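PDB 1TAF: tfiid TBP associated factor 62 from Drosophila melanogaster, which is a subunit of TFIID, the multimeric complex that mediates promoter responses to activators and repressors in RNA polymerase II transcription, here represented by its N-terminal histone-fold part. Local coordinates for residues A29-L32 with A33-S37; I43-D46 with A47-M51; K58-V61 with R62-D65. One frame throughout, in Å; residues are numbered along the deposited sequence.

Interaction 1 of 3, residues A29-L32 with A33-S37; sequences AKEL and AEDVS. With ZN (zinc ion), chain G.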
loop_
_atom_site.group_PDB
_atom_site.type_symbol
_atom_site.label_atom_id
_atom_site.label_comp_id
_atom_site.label_asym_id
_atom_site.label_seq_id
_atom_site.Cartn_x
_atom_site.Cartn_y
_atom_site.Cartn_z
ATOM N N ALA B 29 -6.084 -19.785 5.907
ATOM C CA ALA B 29 -4.689 -20.240 5.907
ATOM C C ALA B 29 -4.339 -20.946 4.600
ATOM O O ALA B 29 -3.243 -20.750 4.079
ATOM C CB ALA B 29 -4.418 -21.170 7.096
ATOM N N LYS B 30 -5.253 -21.780 4.087
ATOM C CA LYS B 30 -5.032 -22.505 2.825
ATOM C C LYS B 30 -4.916 -21.527 1.657
ATOM O O LYS B 30 -4.084 -21.699 0.758
ATOM C CB LYS B 30 -6.187 -23.466 2.515
ATOM C CG LYS B 30 -6.539 -24.469 3.609
ATOM C CD LYS B 30 -5.425 -25.452 3.901
ATOM C CE LYS B 30 -5.707 -26.262 5.180
ATOM N NZ LYS B 30 -5.802 -25.404 6.415
ATOM N N GLU B 31 -5.770 -20.514 1.651
ATOM C CA GLU B 31 -5.741 -19.531 0.580
ATOM C C GLU B 31 -4.410 -18.793 0.578
ATOM O O GLU B 31 -3.786 -18.638 -0.464
ATOM C CB GLU B 31 -6.890 -18.539 0.738
ATOM C CG GLU B 31 -6.927 -17.448 -0.342
ATOM C CD GLU B 31 -7.247 -17.987 -1.730
ATOM O OE1 GLU B 31 -7.728 -19.137 -1.847
ATOM O OE2 GLU B 31 -7.021 -17.252 -2.713
ATOM N N LEU B 32 -3.986 -18.339 1.753
ATOM C CA LEU B 32 -2.730 -17.617 1.914
ATOM C C LEU B 32 -1.516 -18.458 1.547
ATOM O O LEU B 32 -0.569 -17.951 0.955
ATOM C CB LEU B 32 -2.578 -17.133 3.358
ATOM C CG LEU B 32 -2.906 -15.680 3.674
ATOM C CD1 LEU B 32 -2.714 -15.463 5.146
ATOM C CD2 LEU B 32 -2.000 -14.751 2.888
ATOM N N ALA B 33 -1.522 -19.725 1.952
ATOM C CA ALA B 33 -0.419 -20.633 1.651
ATOM C C ALA B 33 -0.322 -20.827 0.141
ATOM O O ALA B 33 0.768 -20.913 -0.427
ATOM C CB ALA B 33 -0.627 -21.981 2.340
ATOM N N GLU B 34 -1.479 -20.877 -0.507
ATOM C CA GLU B 34 -1.519 -21.050 -1.937
ATOM C C GLU B 34 -1.042 -19.791 -2.640
ATOM O O GLU B 34 -0.220 -19.853 -3.562
ATOM C CB GLU B 34 -2.926 -21.374 -2.365
ATOM C CG GLU B 34 -3.028 -21.714 -3.807
ATOM C CD GLU B 34 -4.407 -22.163 -4.148
ATOM O OE1 GLU B 34 -4.941 -22.985 -3.373
ATOM O OE2 GLU B 34 -4.955 -21.675 -5.163
ATOM N N ASP B 35 -1.569 -18.653 -2.199
ATOM C CA ASP B 35 -1.208 -17.360 -2.753
ATOM C C ASP B 35 0.274 -17.053 -2.620
ATOM O O ASP B 35 0.906 -16.639 -3.594
ATOM C CB ASP B 35 -2.027 -16.268 -2.093
ATOM C CG ASP B 35 -3.471 -16.302 -2.522
ATOM O OD1 ASP B 35 -3.793 -17.062 -3.470
ATOM O OD2 ASP B 35 -4.280 -15.565 -1.927
ATOM N N VAL B 36 0.842 -17.274 -1.434
ATOM C CA VAL B 36 2.260 -17.006 -1.242
ATOM C C VAL B 36 3.142 -17.936 -2.082
ATOM O O VAL B 36 4.204 -17.530 -2.553
ATOM C CB VAL B 36 2.682 -17.046 0.257
ATOM C CG1 VAL B 36 2.835 -18.488 0.763
ATOM C CG2 VAL B 36 3.988 -16.256 0.443
ATOM N N SER B 37 2.683 -19.167 -2.290
ATOM C CA SER B 37 3.414 -20.137 -3.092
ATOM C C SER B 37 3.407 -19.698 -4.547
ATOM O O SER B 37 4.398 -19.873 -5.252
ATOM C CB SER B 37 2.785 -21.508 -2.955
ATOM O OG SER B 37 2.822 -21.892 -1.602
HETATM ZN ZN ZN G . -6.021 -15.552 -2.902
HETATM O O HOH W 1 -7.509 -19.889 -4.419
HETATM O O HOH W 2 -7.419 -22.285 -1.140
HETATM O O HOH W 3 -7.043 -13.980 -1.935
#
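Residues 29-32 and 33-37 are consecutive turns of one helix, tied by i to i+4 backbone bonds from A33, E34, D35 and V36 back to the carbonyls of A29, K30, E31 and L32, with D35 N to E31 O at 2.8 Å. One turn apart on the same side of this helix, E31 and D35 share a zinc ion. E31 reaches it with OE2, 2.0 Å from the metal, and D35 with OD2, also 2.0 Å from the metal; a water at 2.1 Å from the zinc is a third ligand. The E31 chain leaves with CG anti to its backbone N (chi1 179°) and then bends at chi2 (67°), which swings the carboxylate along the helix toward D35. There the two carboxylate planes stand nearly perpendicular, 86° apart, with OE2 of E31 3.3 Å from OD2 of D35; the zinc probably offsets the repulsion between two such close negative groups. The other oxygen of E31, OE1, points away from the zinc and accepts a hydrogen bond from a water at 2.7 Å, which also donates to E34 OE2. On another side of the helix, S37 OG donates to A33 O at 2.6 Å, so this carbonyl accepts both the hydroxyl and the S37 backbone N; the same hydroxyl is hydrogen-bonded to I7 N near the chain's start. A29, L32 and A33 pack on helix 9-18, while L32 and V36 meet side chains of a partner protein. Together this is an i, i+4 carboxylate pair holding zinc on the long central helix of a histone fold.

Interaction 2 of 3, residues I43-D46 with A47-M51; sequences IVQD and AAKFM. With ZN (zinc ion), chain I.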
loop_
_atom_site.group_PDB
_atom_site.type_symbol
_atom_site.label_atom_id
_atom_site.label_comp_id
_atom_site.label_asym_id
_atom_site.label_seq_id
_atom_site.Cartn_x
_atom_site.Cartn_y
_atom_site.Cartn_z
ATOM N N ILE B 43 8.382 -14.905 -8.289
ATOM C CA ILE B 43 9.628 -14.247 -7.904
ATOM C C ILE B 43 10.837 -15.040 -8.418
ATOM O O ILE B 43 11.752 -14.471 -9.014
ATOM C CB ILE B 43 9.715 -14.087 -6.355
ATOM C CG1 ILE B 43 8.651 -13.092 -5.876
ATOM C CG2 ILE B 43 11.099 -13.582 -5.924
ATOM C CD1 ILE B 43 8.388 -13.136 -4.397
ATOM N N VAL B 44 10.825 -16.352 -8.198
ATOM C CA VAL B 44 11.911 -17.220 -8.640
ATOM C C VAL B 44 12.012 -17.230 -10.172
ATOM O O VAL B 44 13.106 -17.150 -10.734
ATOM C CB VAL B 44 11.717 -18.658 -8.109
ATOM C CG1 VAL B 44 12.737 -19.604 -8.729
ATOM C CG2 VAL B 44 11.852 -18.673 -6.583
ATOM N N GLN B 45 10.867 -17.323 -10.837
ATOM C CA GLN B 45 10.831 -17.325 -12.298
ATOM C C GLN B 45 11.432 -16.035 -12.877
ATOM O O GLN B 45 12.296 -16.091 -13.740
ATOM C CB GLN B 45 9.391 -17.506 -12.779
ATOM C CG GLN B 45 9.224 -17.594 -14.298
ATOM C CD GLN B 45 9.947 -18.785 -14.900
ATOM O OE1 GLN B 45 9.721 -19.942 -14.519
ATOM N NE2 GLN B 45 10.831 -18.503 -15.843
ATOM N N ASP B 46 11.001 -14.880 -12.382
ATOM C CA ASP B 46 11.512 -13.602 -12.872
ATOM C C ASP B 46 12.990 -13.444 -12.571
ATOM O O ASP B 46 13.733 -12.906 -13.392
ATOM C CB ASP B 46 10.744 -12.432 -12.258
ATOM C CG ASP B 46 9.309 -12.345 -12.748
ATOM O OD1 ASP B 46 8.967 -12.924 -13.804
ATOM O OD2 ASP B 46 8.510 -11.676 -12.063
ATOM N N ALA B 47 13.400 -13.892 -11.384
ATOM C CA ALA B 47 14.796 -13.844 -10.957
ATOM C C ALA B 47 15.666 -14.678 -11.914
ATOM O O ALA B 47 16.762 -14.256 -12.293
ATOM C CB ALA B 47 14.924 -14.379 -9.515
ATOM N N ALA B 48 15.180 -15.866 -12.278
ATOM C CA ALA B 48 15.892 -16.751 -13.194
ATOM C C ALA B 48 15.969 -16.120 -14.584
ATOM O O ALA B 48 16.940 -16.346 -15.309
ATOM C CB ALA B 48 15.223 -18.106 -13.254
ATOM N N LYS B 49 14.958 -15.326 -14.950
ATOM C CA LYS B 49 14.955 -14.633 -16.239
ATOM C C LYS B 49 16.044 -13.567 -16.215
ATOM O O LYS B 49 16.717 -13.355 -17.223
ATOM C CB LYS B 49 13.616 -13.941 -16.528
ATOM C CG LYS B 49 12.441 -14.854 -16.824
ATOM C CD LYS B 49 12.760 -15.852 -17.908
ATOM C CE LYS B 49 11.526 -16.633 -18.294
ATOM N NZ LYS B 49 11.873 -17.945 -18.880
ATOM N N PHE B 50 16.178 -12.861 -15.087
ATOM C CA PHE B 50 17.207 -11.825 -14.940
ATOM C C PHE B 50 18.579 -12.467 -15.015
ATOM O O PHE B 50 19.467 -11.964 -15.699
ATOM C CB PHE B 50 17.080 -11.100 -13.600
ATOM C CG PHE B 50 15.978 -10.089 -13.560
ATOM C CD1 PHE B 50 15.942 -9.046 -14.481
ATOM C CD2 PHE B 50 14.966 -10.180 -12.614
ATOM C CE1 PHE B 50 14.905 -8.105 -14.456
ATOM C CE2 PHE B 50 13.928 -9.251 -12.579
ATOM C CZ PHE B 50 13.897 -8.213 -13.500
ATOM N N MET B 51 18.734 -13.582 -14.305
ATOM C CA MET B 51 19.980 -14.337 -14.263
ATOM C C MET B 51 20.409 -14.698 -15.685
ATOM O O MET B 51 21.515 -14.363 -16.107
ATOM C CB MET B 51 19.774 -15.602 -13.434
ATOM C CG MET B 51 20.958 -16.537 -13.404
ATOM S SD MET B 51 20.476 -18.144 -12.775
ATOM C CE MET B 51 19.633 -18.793 -14.194
HETATM ZN ZN ZN I . 11.629 -20.675 -16.473
HETATM O O HOH W 4 12.107 -20.855 -14.077
HETATM O O HOH W 5 10.744 -22.723 -16.156
#
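The I43 carbonyl accepts the backbone N-H of A47 at 2.9 Å, and V44 O takes that of A48 at the same 2.9 Å; Q45 to K49 and D46 to F50 follow, completing regular i to i+4 bonding in the second half of the long central helix of the histone fold. I43 O is also bonded by S67 OG, which fastens the C-terminal helix 61-69 to this turn. On the outer side the Q45 amide faces a zinc ion that two waters also bind, but the amide is probably modelled turned over, so which of its atoms meets the metal is doubtful. K49 bends at chi2 (-52°) and passes obliquely across the Q45 side chain, CG lying 3.3 Å from Q45 O. Inward, A47 packs on L59 and I64, and V44 and A48 on apolar side chains of the partner protein. F50 leans back over its own preceding turn and also touches V70 at the chain's end. With an alanine here a gap would probably open beside the D46 carbonyl and V70 would be likely to lose its aromatic neighbour. As modelled, CD2 of the F50 ring sits 3.1 Å from D46 O.

Interaction 3 of 3, residues K58-V61 with R62-D65; sequences KLSV and RDID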
loop_
_atom_site.group_PDB
_atom_site.type_symbol
_atom_site.label_atom_id
_atom_site.label_comp_id
_atom_site.label_asym_id
_atom_site.label_seq_id
_atom_site.Cartn_x
_atom_site.Cartn_y
_atom_site.Cartn_z
ATOM N N LYS B 58 23.806 -19.423 -12.218
ATOM C CA LYS B 58 23.592 -19.552 -10.787
ATOM C C LYS B 58 22.813 -18.333 -10.294
ATOM O O LYS B 58 23.244 -17.186 -10.465
ATOM C CB LYS B 58 24.921 -19.678 -10.052
ATOM C CG LYS B 58 24.745 -19.910 -8.572
ATOM C CD LYS B 58 26.058 -20.180 -7.903
ATOM C CE LYS B 58 25.824 -20.826 -6.584
ATOM N NZ LYS B 58 27.071 -21.475 -6.123
ATOM N N LEU B 59 21.643 -18.587 -9.722
ATOM C CA LEU B 59 20.792 -17.520 -9.223
ATOM C C LEU B 59 21.440 -16.806 -8.046
ATOM O O LEU B 59 21.899 -17.437 -7.102
ATOM C CB LEU B 59 19.447 -18.092 -8.803
ATOM C CG LEU B 59 18.343 -17.069 -8.561
ATOM C CD1 LEU B 59 17.913 -16.478 -9.886
ATOM C CD2 LEU B 59 17.170 -17.779 -7.918
ATOM N N SER B 60 21.432 -15.479 -8.080
ATOM C CA SER B 60 22.035 -14.708 -6.998
ATOM C C SER B 60 21.004 -13.910 -6.218
ATOM O O SER B 60 19.894 -13.664 -6.695
ATOM C CB SER B 60 23.095 -13.749 -7.552
ATOM O OG SER B 60 22.480 -12.745 -8.333
ATOM N N VAL B 61 21.391 -13.481 -5.022
ATOM C CA VAL B 61 20.515 -12.678 -4.186
ATOM C C VAL B 61 20.146 -11.399 -4.934
ATOM O O VAL B 61 19.057 -10.873 -4.758
ATOM C CB VAL B 61 21.175 -12.338 -2.831
ATOM C CG1 VAL B 61 21.457 -13.632 -2.060
ATOM C CG2 VAL B 61 22.464 -11.547 -3.050
ATOM N N ARG B 62 21.051 -10.946 -5.805
ATOM C CA ARG B 62 20.853 -9.749 -6.624
ATOM C C ARG B 62 19.713 -9.970 -7.629
ATOM O O ARG B 62 18.952 -9.048 -7.935
ATOM C CB ARG B 62 22.148 -9.431 -7.372
ATOM C CG ARG B 62 22.524 -7.965 -7.399
ATOM C CD ARG B 62 22.850 -7.426 -6.006
ATOM N NE ARG B 62 24.024 -8.070 -5.409
ATOM C CZ ARG B 62 24.448 -7.849 -4.165
ATOM N NH1 ARG B 62 23.799 -6.995 -3.383
ATOM N NH2 ARG B 62 25.510 -8.499 -3.692
ATOM N N ASP B 63 19.627 -11.183 -8.171
ATOM C CA ASP B 63 18.561 -11.541 -9.110
ATOM C C ASP B 63 17.215 -11.513 -8.360
ATOM O O ASP B 63 16.197 -11.064 -8.899
ATOM C CB ASP B 63 18.788 -12.947 -9.669
ATOM C CG ASP B 63 20.045 -13.052 -10.499
ATOM O OD1 ASP B 63 20.366 -12.084 -11.199
ATOM O OD2 ASP B 63 20.700 -14.111 -10.483
ATOM N N ILE B 64 17.231 -11.987 -7.113
ATOM C CA ILE B 64 16.034 -12.009 -6.273
ATOM C C ILE B 64 15.582 -10.590 -5.912
ATOM O O ILE B 64 14.383 -10.297 -5.907
ATOM C CB ILE B 64 16.260 -12.845 -5.002
ATOM C CG1 ILE B 64 16.509 -14.314 -5.381
ATOM C CG2 ILE B 64 15.063 -12.706 -4.049
ATOM C CD1 ILE B 64 15.290 -15.041 -5.929
ATOM N N ASP B 65 16.539 -9.706 -5.636
ATOM C CA ASP B 65 16.230 -8.311 -5.314
ATOM C C ASP B 65 15.579 -7.642 -6.529
ATOM O O ASP B 65 14.578 -6.935 -6.394
ATOM C CB ASP B 65 17.499 -7.543 -4.946
ATOM C CG ASP B 65 17.993 -7.857 -3.556
ATOM O OD1 ASP B 65 17.167 -8.123 -2.661
ATOM O OD2 ASP B 65 19.220 -7.816 -3.353
#
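Bends at chi2 and chi3 curl R62 back so that one face of its guanidinium comes under V61 CG2, which lies over the centre of the group, 4.3 Å above its plane. The second flat group, the D63 carboxylate, is met from above its plane by the S60 backbone N-H, 37° out of it, with S60 N 2.9 Å from D63 OD2. This is one half of a capping box at the N terminus of helix 61-69, the last helix of the histone fold in this chain. The other half is the return bond, D63 N to S60 OG at 3.3 Å; S60 places OG between its backbone N and carbonyl carbon (chi1 68°), which points the hydroxyl at the helix's first turn. D63 OD1 makes a salt bridge with R56, so the capping carboxylate is held from the preceding loop as well. I64 N then bonds S60 O at 3.2 Å and D65 N bonds V61 O at 2.9 Å, starting the helical pattern. Backbone groups of L59 and V61 bond to the partner protein, consistent with loop pairing in histone-fold dimers. L59 also leans against the cap, its CD1 3.6 Å from D63 CB, and crosses I64 at about a right angle, CD2 of L59 lying 3.9 Å from I64 CD1.

From the N terminus, the chain runs through helix 9-18 and into helix 26-53, whose early turns hold interaction 1 and whose later turns hold interaction 2; a loop then leads to interaction 3 at the head of helix 61-69. All three are local and in series, so none nests in or crosses another. Interactions 1 and 2 share one helix, yet their centres are about 21 Å apart, on opposite sides of the chain's centre. Interactions 2 and 3 do touch: M51 SD packs 3.3 Å from L59 N, which closes the loop against the long helix. Interaction 1 lies where helix 9-18 packs on helix 26-53, interactions 2 and 3 where helix 61-69 does.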